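Local coordinates for p-47 protein (Clostridium botulinum E1 str. 'BoNT E Beluga', PDB 5WIX) that is of unknown function but shares the TULIP-domain topology of bactericidal/permeability-increasing protein, and so possibly binds lipids or related hydrophobic molecules, at residues G22-Y27 and S271-I276; K36-Y41 and V169-A174. All coordinates share one frame; numbering follows the deposited sequence.

Contact 1. Residues G22-Y27 and S271-I276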
ATOM      1  N   GLY A  22      -5.544   2.934 -10.379  1.00112.06           N
ATOM      2  CA  GLY A  22      -5.281   4.360 -10.472  1.00 99.75           C
ATOM      3  C   GLY A  22      -4.925   5.091  -9.180  1.00 91.23           C
ATOM      4  O   GLY A  22      -4.696   6.302  -9.194  1.00 97.78           O
ATOM      5  N   TRP A  23      -4.873   4.371  -8.065  1.00 93.47           N
ATOM      6  CA  TRP A  23      -4.519   4.964  -6.777  1.00 91.45           C
ATOM      7  C   TRP A  23      -3.039   4.772  -6.451  1.00 88.09           C
ATOM      8  O   TRP A  23      -2.375   3.938  -7.075  1.00 85.67           O
ATOM      9  CB  TRP A  23      -5.389   4.353  -5.682  1.00 98.97           C
ATOM     10  CG  TRP A  23      -6.757   4.923  -5.667  1.00 96.26           C
ATOM     11  CD1 TRP A  23      -7.826   4.505  -6.390  1.00 98.23           C
ATOM     12  CD2 TRP A  23      -7.206   6.033  -4.885  1.00 96.65           C
ATOM     13  NE1 TRP A  23      -8.921   5.282  -6.106  1.00101.21           N
ATOM     14  CE2 TRP A  23      -8.567   6.227  -5.183  1.00 95.48           C
ATOM     15  CE3 TRP A  23      -6.590   6.874  -3.955  1.00101.45           C
ATOM     16  CZ2 TRP A  23      -9.322   7.231  -4.586  1.00 92.23           C
ATOM     17  CZ3 TRP A  23      -7.341   7.870  -3.366  1.00103.05           C
ATOM     18  CH2 TRP A  23      -8.696   8.040  -3.684  1.00 95.11           C
ATOM     19  N   ASP A  24      -2.521   5.516  -5.472  1.00 81.23           N
ATOM     20  CA  ASP A  24      -1.059   5.507  -5.219  1.00 89.22           C
ATOM     21  C   ASP A  24      -0.581   4.480  -4.193  1.00 84.26           C
ATOM     22  O   ASP A  24       0.357   3.714  -4.439  1.00 83.29           O
ATOM     23  CB  ASP A  24      -0.579   6.888  -4.762  1.00 96.03           C
ATOM     24  CG  ASP A  24      -0.242   7.798  -5.916  1.00 81.43           C
ATOM     25  OD1 ASP A  24       0.204   7.285  -6.973  1.00 79.14           O
ATOM     26  OD2 ASP A  24      -0.433   9.024  -5.754  1.00 70.47           O
ATOM     27  N   ILE A  25      -1.190   4.515  -3.018  1.00 81.29           N
ATOM     28  CA  ILE A  25      -0.949   3.510  -2.000  1.00 83.35           C
ATOM     29  C   ILE A  25      -2.301   3.118  -1.440  1.00 93.65           C
ATOM     30  O   ILE A  25      -3.114   3.987  -1.113  1.00 96.85           O
ATOM     31  CB  ILE A  25      -0.033   4.033  -0.874  1.00 79.46           C
ATOM     32  CG1 ILE A  25       1.363   4.319  -1.401  1.00 84.91           C
ATOM     33  CG2 ILE A  25       0.052   3.022   0.249  1.00 78.99           C
ATOM     34  CD1 ILE A  25       2.355   4.664  -0.317  1.00 92.69           C
ATOM     35  N   VAL A  26      -2.558   1.819  -1.359  1.00 88.48           N
ATOM     36  CA  VAL A  26      -3.825   1.324  -0.835  1.00 77.31           C
ATOM     37  C   VAL A  26      -3.539   0.474   0.395  1.00 67.25           C
ATOM     38  O   VAL A  26      -2.660  -0.394   0.343  1.00 77.87           O
ATOM     39  CB  VAL A  26      -4.584   0.508  -1.899  1.00 70.04           C
ATOM     40  CG1 VAL A  26      -5.925   0.021  -1.369  1.00 59.74           C
ATOM     41  CG2 VAL A  26      -4.763   1.334  -3.162  1.00 62.01           C
ATOM     42  N   TYR A  27      -4.241   0.742   1.500  1.00 68.48           N
ATOM     43  CA  TYR A  27      -4.145  -0.098   2.710  1.00 90.09           C
ATOM     44  C   TYR A  27      -5.417  -0.908   2.927  1.00 92.23           C
ATOM     45  O   TYR A  27      -6.496  -0.465   2.537  1.00 71.34           O
ATOM     46  CB  TYR A  27      -3.877   0.751   3.949  1.00 83.63           C
ATOM     47  CG  TYR A  27      -2.789   1.769   3.744  1.00 90.05           C
ATOM     48  CD1 TYR A  27      -1.466   1.476   4.039  1.00 85.93           C
ATOM     49  CD2 TYR A  27      -3.091   3.012   3.244  1.00 79.66           C
ATOM     50  CE1 TYR A  27      -0.461   2.402   3.851  1.00 85.05           C
ATOM     51  CE2 TYR A  27      -2.122   3.948   3.043  1.00 79.35           C
ATOM     52  CZ  TYR A  27      -0.793   3.651   3.349  1.00 90.36           C
ATOM     53  OH  TYR A  27       0.190   4.607   3.142  1.00 67.26           O
ATOM     54  N   SER A 271       2.153   6.363 -16.942  1.00108.48           N
ATOM     55  CA  SER A 271       0.837   6.625 -16.377  1.00116.96           C
ATOM     56  C   SER A 271       1.060   7.483 -15.131  1.00112.96           C
ATOM     57  O   SER A 271       2.184   7.915 -14.863  1.00114.70           O
ATOM     58  CB  SER A 271       0.108   5.320 -16.031  1.00133.48           C
ATOM     59  OG  SER A 271      -1.215   5.548 -15.560  1.00148.12           O
ATOM     60  N   ASP A 272       0.011   7.733 -14.358  1.00100.50           N
ATOM     61  CA  ASP A 272       0.198   8.404 -13.078  1.00 87.38           C
ATOM     62  C   ASP A 272       0.576   7.379 -12.026  1.00 94.44           C
ATOM     63  O   ASP A 272       0.788   7.731 -10.867  1.00118.01           O
ATOM     64  CB  ASP A 272      -1.056   9.163 -12.648  1.00 98.72           C
ATOM     65  CG  ASP A 272      -1.489  10.193 -13.663  1.00124.27           C
ATOM     66  OD1 ASP A 272      -0.753  11.190 -13.832  1.00136.54           O
ATOM     67  OD2 ASP A 272      -2.562  10.008 -14.286  1.00120.45           O
ATOM     68  N   THR A 273       0.658   6.109 -12.430  1.00 87.58           N
ATOM     69  CA  THR A 273       1.093   5.020 -11.537  1.00 84.36           C
ATOM     70  C   THR A 273       2.082   4.057 -12.214  1.00 88.39           C
ATOM     71  O   THR A 273       2.635   3.167 -11.573  1.00 83.14           O
ATOM     72  CB  THR A 273      -0.097   4.206 -11.042  1.00 94.74           C
ATOM     73  OG1 THR A 273      -0.837   3.727 -12.172  1.00 90.96           O
ATOM     74  CG2 THR A 273      -1.005   5.064 -10.162  1.00 95.67           C
ATOM     75  N   THR A 274       2.287   4.238 -13.515  1.00100.08           N
ATOM     76  CA  THR A 274       3.223   3.423 -14.283  1.00103.77           C
ATOM     77  C   THR A 274       4.482   4.244 -14.560  1.00101.96           C
ATOM     78  O   THR A 274       4.379   5.405 -14.960  1.00113.56           O
ATOM     79  CB  THR A 274       2.581   2.962 -15.605  1.00120.61           C
ATOM     80  OG1 THR A 274       1.347   2.309 -15.310  1.00140.12           O
ATOM     81  CG2 THR A 274       3.465   1.999 -16.361  1.00128.07           C
ATOM     82  N   GLY A 275       5.661   3.659 -14.352  1.00 86.90           N
ATOM     83  CA  GLY A 275       6.897   4.413 -14.481  1.00 87.80           C
ATOM     84  C   GLY A 275       8.151   3.671 -14.931  1.00 96.78           C
ATOM     85  O   GLY A 275       8.385   2.519 -14.542  1.00105.07           O
ATOM     86  N   ILE A 276       8.969   4.352 -15.739  1.00 86.24           N
ATOM     87  CA  ILE A 276      10.242   3.812 -16.236  1.00 87.72           C
ATOM     88  C   ILE A 276      11.483   4.531 -15.668  1.00 83.87           C
ATOM     89  O   ILE A 276      11.491   5.754 -15.504  1.00 93.39           O
ATOM     90  CB  ILE A 276      10.292   3.878 -17.777  1.00 87.89           C
ATOM     91  CG1 ILE A 276       9.307   2.881 -18.369  1.00101.02           C
ATOM     92  CG2 ILE A 276      11.689   3.576 -18.305  1.00 81.44           C
ATOM     93  CD1 ILE A 276       9.480   2.677 -19.860  1.00122.42           C
TER

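Contact 2. Residues K36-Y41 and V169-A174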
ATOM      1  N   LYS A  36     -13.011  -8.242  16.232  1.00104.60           N
ATOM      2  CA  LYS A  36     -12.535  -8.786  17.492  1.00125.14           C
ATOM      3  C   LYS A  36     -12.025  -7.699  18.448  1.00119.83           C
ATOM      4  O   LYS A  36     -12.274  -7.758  19.658  1.00120.26           O
ATOM      5  CB  LYS A  36     -11.447  -9.830  17.214  1.00139.45           C
ATOM      6  CG  LYS A  36     -11.955 -11.033  16.399  1.00152.44           C
ATOM      7  CD  LYS A  36     -10.899 -12.138  16.274  1.00155.97           C
ATOM      8  CE  LYS A  36     -11.463 -13.386  15.594  1.00154.82           C
ATOM      9  NZ  LYS A  36     -10.436 -14.460  15.452  1.00151.29           N
ATOM     10  N   HIS A  37     -11.325  -6.703  17.912  1.00110.67           N
ATOM     11  CA  HIS A  37     -10.920  -5.559  18.729  1.00117.11           C
ATOM     12  C   HIS A  37     -12.116  -4.673  19.033  1.00118.17           C
ATOM     13  O   HIS A  37     -12.127  -3.921  20.009  1.00117.30           O
ATOM     14  CB  HIS A  37      -9.815  -4.763  18.039  1.00112.67           C
ATOM     15  CG  HIS A  37      -8.478  -5.410  18.150  1.00111.20           C
ATOM     16  ND1 HIS A  37      -7.693  -5.710  17.051  1.00117.71           N
ATOM     17  CD2 HIS A  37      -7.789  -5.852  19.230  1.00102.17           C
ATOM     18  CE1 HIS A  37      -6.585  -6.299  17.450  1.00117.01           C
ATOM     19  NE2 HIS A  37      -6.613  -6.394  18.771  1.00117.73           N
ATOM     20  N   LEU A  38     -13.130  -4.775  18.185  1.00116.75           N
ATOM     21  CA  LEU A  38     -14.377  -4.086  18.419  1.00102.92           C
ATOM     22  C   LEU A  38     -15.091  -4.726  19.599  1.00105.27           C
ATOM     23  O   LEU A  38     -15.621  -4.027  20.461  1.00106.90           O
ATOM     24  CB  LEU A  38     -15.249  -4.122  17.169  1.00 97.29           C
ATOM     25  CG  LEU A  38     -16.409  -3.134  17.194  1.00103.60           C
ATOM     26  CD1 LEU A  38     -15.947  -1.827  17.822  1.00105.01           C
ATOM     27  CD2 LEU A  38     -16.946  -2.899  15.781  1.00 94.55           C
ATOM     28  N   LYS A  39     -15.076  -6.059  19.643  1.00106.47           N
ATOM     29  CA  LYS A  39     -15.826  -6.804  20.648  1.00117.46           C
ATOM     30  C   LYS A  39     -15.365  -6.490  22.069  1.00150.77           C
ATOM     31  O   LYS A  39     -16.197  -6.271  22.953  1.00159.29           O
ATOM     32  CB  LYS A  39     -15.734  -8.316  20.401  1.00103.60           C
ATOM     33  CG  LYS A  39     -16.303  -9.143  21.565  1.00112.40           C
ATOM     34  CD  LYS A  39     -16.024 -10.648  21.471  1.00113.58           C
ATOM     35  CE  LYS A  39     -17.108 -11.397  20.684  1.00129.36           C
ATOM     36  NZ  LYS A  39     -18.511 -11.222  21.218  1.00134.77           N
ATOM     37  N   ASN A  40     -14.053  -6.468  22.300  1.00169.39           N
ATOM     38  CA  ASN A  40     -13.557  -6.232  23.656  1.00176.46           C
ATOM     39  C   ASN A  40     -13.355  -4.745  23.940  1.00178.56           C
ATOM     40  O   ASN A  40     -12.982  -4.366  25.055  1.00190.91           O
ATOM     41  CB  ASN A  40     -12.263  -7.010  23.916  1.00169.84           C
ATOM     42  CG  ASN A  40     -11.141  -6.567  23.032  1.00166.06           C
ATOM     43  OD1 ASN A  40     -11.369  -6.106  21.916  1.00165.32           O
ATOM     44  ND2 ASN A  40      -9.912  -6.697  23.522  1.00168.21           N
ATOM     45  N   TYR A  41     -13.603  -3.904  22.937  1.00152.69           N
ATOM     46  CA  TYR A  41     -13.801  -2.483  23.203  1.00134.86           C
ATOM     47  C   TYR A  41     -15.199  -2.331  23.797  1.00128.50           C
ATOM     48  O   TYR A  41     -15.443  -1.459  24.633  1.00125.50           O
ATOM     49  CB  TYR A  41     -13.646  -1.622  21.943  1.00123.62           C
ATOM     50  CG  TYR A  41     -14.132  -0.199  22.146  1.00124.27           C
ATOM     51  CD1 TYR A  41     -13.371   0.728  22.852  1.00120.49           C
ATOM     52  CD2 TYR A  41     -15.365   0.210  21.654  1.00127.04           C
ATOM     53  CE1 TYR A  41     -13.823   2.027  23.050  1.00127.11           C
ATOM     54  CE2 TYR A  41     -15.823   1.503  21.846  1.00127.05           C
ATOM     55  CZ  TYR A  41     -15.052   2.407  22.544  1.00134.78           C
ATOM     56  OH  TYR A  41     -15.523   3.690  22.727  1.00141.99           O
ATOM     57  N   VAL A 169     -19.070   6.465  21.806  1.00128.13           N
ATOM     58  CA  VAL A 169     -18.267   5.484  21.078  1.00134.91           C
ATOM     59  C   VAL A 169     -17.058   6.115  20.386  1.00140.37           C
ATOM     60  O   VAL A 169     -17.155   6.640  19.278  1.00144.86           O
ATOM     61  CB  VAL A 169     -19.096   4.752  20.027  1.00126.98           C
ATOM     62  CG1 VAL A 169     -18.236   3.692  19.343  1.00126.35           C
ATOM     63  CG2 VAL A 169     -20.319   4.134  20.671  1.00113.03           C
ATOM     64  N   SER A 170     -15.912   6.053  21.046  1.00136.90           N
ATOM     65  CA  SER A 170     -14.712   6.675  20.513  1.00141.40           C
ATOM     66  C   SER A 170     -13.739   5.647  19.935  1.00137.58           C
ATOM     67  O   SER A 170     -12.524   5.843  19.988  1.00151.75           O
ATOM     68  CB  SER A 170     -14.020   7.502  21.605  1.00144.61           C
ATOM     69  OG  SER A 170     -13.711   6.708  22.742  1.00139.19           O
ATOM     70  N   TYR A 171     -14.265   4.561  19.372  1.00119.17           N
ATOM     71  CA  TYR A 171     -13.400   3.488  18.898  1.00108.31           C
ATOM     72  C   TYR A 171     -12.592   3.890  17.679  1.00125.56           C
ATOM     73  O   TYR A 171     -13.118   4.483  16.736  1.00138.22           O
ATOM     74  CB  TYR A 171     -14.186   2.230  18.566  1.00107.50           C
ATOM     75  CG  TYR A 171     -13.253   1.129  18.149  1.00106.75           C
ATOM     76  CD1 TYR A 171     -12.303   0.650  19.038  1.00122.08           C
ATOM     77  CD2 TYR A 171     -13.286   0.599  16.863  1.00100.53           C
ATOM     78  CE1 TYR A 171     -11.415  -0.339  18.674  1.00135.10           C
ATOM     79  CE2 TYR A 171     -12.404  -0.399  16.485  1.00109.49           C
ATOM     80  CZ  TYR A 171     -11.465  -0.864  17.401  1.00128.65           C
ATOM     81  OH  TYR A 171     -10.566  -1.854  17.061  1.00121.30           O
ATOM     82  N   ILE A 172     -11.308   3.539  17.706  1.00120.95           N
ATOM     83  CA  ILE A 172     -10.368   3.925  16.664  1.00100.02           C
ATOM     84  C   ILE A 172     -10.122   2.806  15.675  1.00 97.20           C
ATOM     85  O   ILE A 172      -9.367   1.881  15.962  1.00 96.95           O
ATOM     86  CB  ILE A 172      -9.026   4.311  17.251  1.00103.44           C
ATOM     87  CG1 ILE A 172      -9.205   5.186  18.489  1.00109.16           C
ATOM     88  CG2 ILE A 172      -8.183   4.985  16.193  1.00108.87           C
ATOM     89  CD1 ILE A 172      -7.905   5.420  19.260  1.00 98.55           C
ATOM     90  N   PHE A 173     -10.736   2.901  14.503  1.00 95.03           N
ATOM     91  CA  PHE A 173     -10.609   1.850  13.501  1.00103.17           C
ATOM     92  C   PHE A 173      -9.226   1.786  12.870  1.00110.71           C
ATOM     93  O   PHE A 173      -8.786   0.725  12.433  1.00112.00           O
ATOM     94  CB  PHE A 173     -11.656   2.036  12.408  1.00103.05           C
ATOM     95  CG  PHE A 173     -13.031   1.601  12.814  1.00107.98           C
ATOM     96  CD1 PHE A 173     -13.278   0.284  13.139  1.00102.72           C
ATOM     97  CD2 PHE A 173     -14.076   2.510  12.858  1.00110.12           C
ATOM     98  CE1 PHE A 173     -14.528  -0.115  13.508  1.00111.83           C
ATOM     99  CE2 PHE A 173     -15.331   2.116  13.224  1.00101.86           C
ATOM    100  CZ  PHE A 173     -15.560   0.800  13.550  1.00106.61           C
ATOM    101  N   ALA A 174      -8.549   2.925  12.813  1.00110.48           N
ATOM    102  CA  ALA A 174      -7.197   2.977  12.272  1.00104.49           C
ATOM    103  C   ALA A 174      -6.564   4.317  12.573  1.00108.73           C
ATOM    104  O   ALA A 174      -7.233   5.354  12.524  1.00102.56           O
ATOM    105  CB  ALA A 174      -7.204   2.730  10.776  1.00 97.59           C
TER

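Contact 1. Residues G22-Y27 and S271-I276
A single threonine methyl makes most of this small van der Waals contact, in which Thr273 meets the loop residues Gly22 to Asp24 just ahead of strand 25-30. The interface buries only 118 Å² and has no hydrogen bond across it. CG2 of Thr273 lies 3.6 Å from the backbone O of Trp23, with O of Gly22 somewhat farther off. The torsion (chi1 55°) tucks OG1 between the backbone N and the carbonyl carbon and turns the methyl into a position anti to that carbon, from which it reaches the loop. Beside it comes the carboxylate of Asp24, whose OD1 stands 4.1 Å from the same CG2. These residues have further partners: Arg214 donates to O of Gly22, Trp23 NE1 bonds to O of Ser220, and Asp24 OD2 receives a weak bond from N of Val210. Within segment 271-276, N of Ser271 bonds to O of Thr274 at 3.1 Å, in the connection between the paired strands 265-269 and 275-279. The arrangement is that of a β-hairpin connection from one sheet abutting the loop that leads into strand 25-30 of another; at the start of that strand, Asp24 and Ile25 form a classic β bulge opposite Leu208.

Contact 2. Residues K36-Y41 and V169-A174
The helical segment 36-41 lies alongside an irregular run of chain, 169-174, the backbones coming nearest at Tyr41 and Tyr171, whose CA atoms are 7.4 Å apart. Side chains fill that gap, burying 304 Å², and the two tyrosines carry most of it. Each has CG anti to its own backbone N (chi1 168° for Tyr41), which extends the rings past each other in opposite directions. Their planes are inclined at 42°, an oblique pairing with centroids 5.2 Å apart. There is also a CH-π contact: CB of Tyr171 sits over one face of the Tyr41 ring, 4.0 Å from its centroid. Farther out, the Tyr41 hydroxyl accepts a hydrogen bond from the backbone of the loop, Ser170 N to Tyr41 OH at 2.9 Å; the N-H...O angle of 141° makes it appreciably bent. CG1 of Val169 rests near CE2 on the same ring.

Leu38 divides its two methyls between two aromatic rings. CD1 makes a second CH-π contact over a face of Tyr171, 4.1 Å from the ring centroid, while CD2 approaches the edge of Phe173, 4.3 Å from CE1. Phe173 in turn offers a face to CD2 of Tyr171, so leucine and rings form one apolar cluster, which Phe125 extends by an edge-to-face contact with Phe173. The outer end of Tyr171 passes beside CB of His37, and its hydroxyl is hydrogen-bonded to Asn410, whose backbone also bonds to that of Phe173. Helix 31-42 is thus packed, through Leu38 and Tyr41, on the loop that leads from helix 153-159 into strand 174-177, which lies between strands 120-125 and 407-409 in an antiparallel sheet of this TULIP-like fold.

How the contacts relate
The two contacts illustrate how one short N-terminal run of chain can touch quite separate parts of an elongated β-rich molecule. Strand 25-30, which begins in contact 1, passes directly into helix 31-42, which supplies one side of contact 2. The centres of the two contacts are 31 Å apart and their nearest atoms about 8 Å apart, without touching. In sequence, contact 2 is nested within the loop that contact 1 closes. Strand 407-409 gives a spatial link, since Val407 and Trp409 touch both Tyr27 and Ala174. Contact 1 lies nearer the middle of the chain, its centre 10 Å from the chain's centre against 23 Å for contact 2.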